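Local coordinates for haloacid dehalogenase-like hydrolase (Bacteroides thetaiotaomicron, PDB 2RBK), which is a HAD-like hydrolase that binds magnesium and holds a vanadate in its pocket, consistent with phosphatase activity, at residues Q87-A92 / S165-E170. Residues are numbered along the deposited sequence; the frame is centred on the assembly and turned at random.
Sequences QEEVKA and SIPTCE
The carboxylate of Glu-89 has Pro-167 over one face and, on the other side, the sulfur of Cys-169, offset beyond OE1. The CD-CG edge of the Pro-167 ring rests on its face, with Pro-167 CD 3.6 Å from Glu-89 CD. Cys-169 SG is 3.3 Å from Glu-89 OE1. Thr-168 supplies both donors at the edge. Its hydroxyl OG1 gives a 2.6 Å hydrogen bond to Glu-89 OE2, arriving on the syn side but 27° out of the carboxylate plane. Its backbone N lies 3.0 Å from Glu-89 OE1, with a nearly straight N-H...O angle of 165°. OE1 is crowded in the model, so its distances to Thr-168 N and Cys-169 SG are less sure. The two donors are offset to opposite sides of the plane.

Glu-89 reaches this spot because CG stands beside the backbone N (chi1 -62°) and the chain then runs extended off helix 87-100. What it grips is a type I turn, Ile-166 to Cys-169, whose own Cys-169 N to Ile-166 O bond is weak at 3.4 Å. Along the helix, Ala-92 CB packs 3.6 Å from Ser-165 O, while Ile-166 CG2 comes within 3.8 Å of Glu-89 O. The turn leads into strand 170-172, and Ile-166 and Cys-169 also touch Val-181 of its partner strand. The contact thus joins a helix and a loop of what is probably the cap domain, since both segments lie in the insertion between core strands 78-82 and 206-210, away from the metal site.

An alanine in place of Glu-89 is likely to leave the Thr-168 amide and hydroxyl without the carboxylate oxygens that accept them and the turn less firmly fixed to the helix. The chemistry is consistent with an ionised carboxylate, its negative charge shared by OE1 and OE2, each taking one Thr-168 donor.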
ATOM      1  N   GLN A  87     -17.716  -3.873  12.525  1.00 10.90           N
ATOM      2  CA  GLN A  87     -17.563  -5.257  12.972  1.00 11.18           C
ATOM      3  C   GLN A  87     -18.448  -6.196  12.158  1.00 10.89           C
ATOM      4  O   GLN A  87     -18.058  -7.355  11.918  1.00 11.68           O
ATOM      5  CB  GLN A  87     -17.898  -5.400  14.429  1.00 11.73           C
ATOM      6  CG  GLN A  87     -17.160  -6.646  14.989  1.00 12.09           C
ATOM      7  CD  GLN A  87     -15.687  -6.429  15.041  1.00 11.76           C
ATOM      8  OE1 GLN A  87     -15.224  -5.278  15.210  1.00 14.19           O
ATOM      9  NE2 GLN A  87     -14.878  -7.454  14.901  1.00 13.60           N
ATOM     10  N   GLU A  88     -19.624  -5.779  11.723  1.00 11.47           N
ATOM     11  CA  GLU A  88     -20.450  -6.675  10.919  1.00 12.35           C
ATOM     12  C   GLU A  88     -19.719  -7.109   9.666  1.00 11.23           C
ATOM     13  O   GLU A  88     -19.918  -8.242   9.168  1.00 12.66           O
ATOM     14  CB  GLU A  88     -21.748  -5.973  10.546  1.00 14.72           C
ATOM     15  CG  GLU A  88     -22.810  -5.907  11.540  1.00 19.38           C
ATOM     16  CD  GLU A  88     -24.136  -5.363  11.148  1.00 19.93           C
ATOM     17  OE1 GLU A  88     -24.385  -5.074   9.952  1.00 18.59           O
ATOM     18  OE2 GLU A  88     -24.967  -5.152  12.064  1.00 24.69           O
ATOM     19  N   GLU A  89     -18.953  -6.216   9.087  1.00 10.48           N
ATOM     20  CA  GLU A  89     -18.254  -6.508   7.816  1.00 10.59           C
ATOM     21  C   GLU A  89     -17.032  -7.370   8.084  1.00 10.25           C
ATOM     22  O   GLU A  89     -16.700  -8.237   7.256  1.00 11.27           O
ATOM     23  CB  GLU A  89     -17.964  -5.192   7.108  1.00 11.12           C
ATOM     24  CG  GLU A  89     -19.249  -4.467   6.762  1.00 13.47           C
ATOM     25  CD  GLU A  89     -19.168  -3.254   5.865  1.00 13.95           C
ATOM     26  OE1 GLU A  89     -18.554  -3.258   4.838  1.00 15.38           O
ATOM     27  OE2 GLU A  89     -19.832  -2.254   6.254  1.00 15.95           O
ATOM     28  N   VAL A  90     -16.353  -7.189   9.213  1.00 10.10           N
ATOM     29  CA  VAL A  90     -15.299  -8.121   9.610  1.00 10.50           C
ATOM     30  C   VAL A  90     -15.846  -9.544   9.736  1.00 10.91           C
ATOM     31  O   VAL A  90     -15.308 -10.502   9.193  1.00 11.63           O
ATOM     32  CB  VAL A  90     -14.642  -7.693  10.946  1.00 10.55           C
ATOM     33  CG1 VAL A  90     -13.625  -8.723  11.421  1.00 12.68           C
ATOM     34  CG2 VAL A  90     -14.002  -6.321  10.824  1.00 10.98           C
ATOM     35  N   LYS A  91     -16.960  -9.653  10.450  1.00 11.47           N
ATOM     36  CA  LYS A  91     -17.577 -10.976  10.676  1.00 12.51           C
ATOM     37  C   LYS A  91     -18.034 -11.583   9.370  1.00 12.95           C
ATOM     38  O   LYS A  91     -17.856 -12.796   9.165  1.00 13.52           O
ATOM     39  CB  LYS A  91     -18.747 -10.869  11.654  1.00 14.54           C
ATOM     40  CG  LYS A  91     -18.364 -10.493  13.084  1.00 16.78           C
ATOM     41  CD  LYS A  91     -19.520 -10.462  14.046  1.00 24.80           C
ATOM     42  CE  LYS A  91     -19.212 -10.061  15.458  1.00 28.37           C
ATOM     43  NZ  LYS A  91     -18.043 -10.621  16.187  1.00 40.98           N
ATOM     44  N   ALA A  92     -18.580 -10.777   8.460  1.00 12.83           N
ATOM     45  CA  ALA A  92     -19.059 -11.325   7.185  1.00 13.53           C
ATOM     46  C   ALA A  92     -17.928 -11.792   6.316  1.00 12.59           C
ATOM     47  O   ALA A  92     -18.010 -12.849   5.665  1.00 13.30           O
ATOM     48  CB  ALA A  92     -19.922 -10.315   6.460  1.00 16.01           C
ATOM     49  N   SER A 165     -21.901  -8.312   1.214  1.00 23.72           N
ATOM     50  CA  SER A 165     -21.786  -8.324   2.677  0.56 24.12           C
ATOM     51  C   SER A 165     -20.664  -7.473   3.249  1.00 21.25           C
ATOM     52  O   SER A 165     -20.538  -7.405   4.470  1.00 19.96           O
ATOM     53  CB  SER A 165     -21.621  -9.767   3.168  0.56 25.17           C
ATOM     54  OG  SER A 165     -22.591 -10.584   2.517  0.56 27.02           O
ATOM     55  N   ILE A 166     -19.917  -6.722   2.435  1.00 19.72           N
ATOM     56  CA  ILE A 166     -18.972  -5.683   2.913  1.00 18.63           C
ATOM     57  C   ILE A 166     -19.379  -4.341   2.285  1.00 17.14           C
ATOM     58  O   ILE A 166     -18.573  -3.728   1.566  1.00 19.65           O
ATOM     59  CB  ILE A 166     -17.469  -6.047   2.704  1.00 19.89           C
ATOM     60  CG1 ILE A 166     -17.129  -6.428   1.291  1.00 17.76           C
ATOM     61  CG2 ILE A 166     -17.105  -7.191   3.677  1.00 23.71           C
ATOM     62  CD1 ILE A 166     -15.622  -6.385   0.873  1.00 19.43           C
ATOM     63  N   PRO A 167     -20.612  -3.866   2.542  1.00 15.45           N
ATOM     64  CA  PRO A 167     -21.168  -2.782   1.773  1.00 15.74           C
ATOM     65  C   PRO A 167     -20.570  -1.411   1.944  1.00 14.16           C
ATOM     66  O   PRO A 167     -20.871  -0.549   1.091  1.00 17.67           O
ATOM     67  CB  PRO A 167     -22.616  -2.710   2.229  1.00 18.24           C
ATOM     68  CG  PRO A 167     -22.535  -3.195   3.651  1.00 18.28           C
ATOM     69  CD  PRO A 167     -21.596  -4.371   3.524  1.00 16.35           C
ATOM     70  N   THR A 168     -19.754  -1.206   2.935  1.00 12.14           N
ATOM     71  CA  THR A 168     -19.173   0.120   3.124  1.00 12.20           C
ATOM     72  C   THR A 168     -17.665   0.134   2.976  1.00 12.60           C
ATOM     73  O   THR A 168     -17.073   1.186   2.985  1.00 19.70           O
ATOM     74  CB  THR A 168     -19.582   0.782   4.465  1.00 12.74           C
ATOM     75  OG1 THR A 168     -18.976   0.124   5.544  1.00 13.61           O
ATOM     76  CG2 THR A 168     -21.104   0.879   4.633  1.00 13.54           C
ATOM     77  N   CYS A 169     -17.016  -0.983   2.824  1.00 11.37           N
ATOM     78  CA  CYS A 169     -15.560  -1.056   2.772  1.00 10.77           C
ATOM     79  C   CYS A 169     -15.029  -0.694   1.388  1.00 10.76           C
ATOM     80  O   CYS A 169     -15.661  -0.883   0.353  1.00 14.03           O
ATOM     81  CB  CYS A 169     -15.051  -2.420   3.150  1.00 11.70           C
ATOM     82  SG  CYS A 169     -15.258  -2.920   4.827  1.00 14.62           S
ATOM     83  N   GLU A 170     -13.790  -0.249   1.383  1.00 10.21           N
ATOM     84  CA  GLU A 170     -12.980  -0.121   0.199  1.00 10.68           C
ATOM     85  C   GLU A 170     -12.233  -1.403  -0.039  1.00 10.65           C
ATOM     86  O   GLU A 170     -11.832  -2.099   0.909  1.00 12.18           O
ATOM     87  CB  GLU A 170     -11.952   0.979   0.397  1.00 11.80           C
ATOM     88  CG  GLU A 170     -12.544   2.327   0.707  1.00 13.08           C
ATOM     89  CD  GLU A 170     -13.563   2.898  -0.248  1.00 15.31           C
ATOM     90  OE1 GLU A 170     -13.508   2.607  -1.446  1.00 18.53           O
ATOM     91  OE2 GLU A 170     -14.446   3.674   0.229  1.00 16.80           O
TER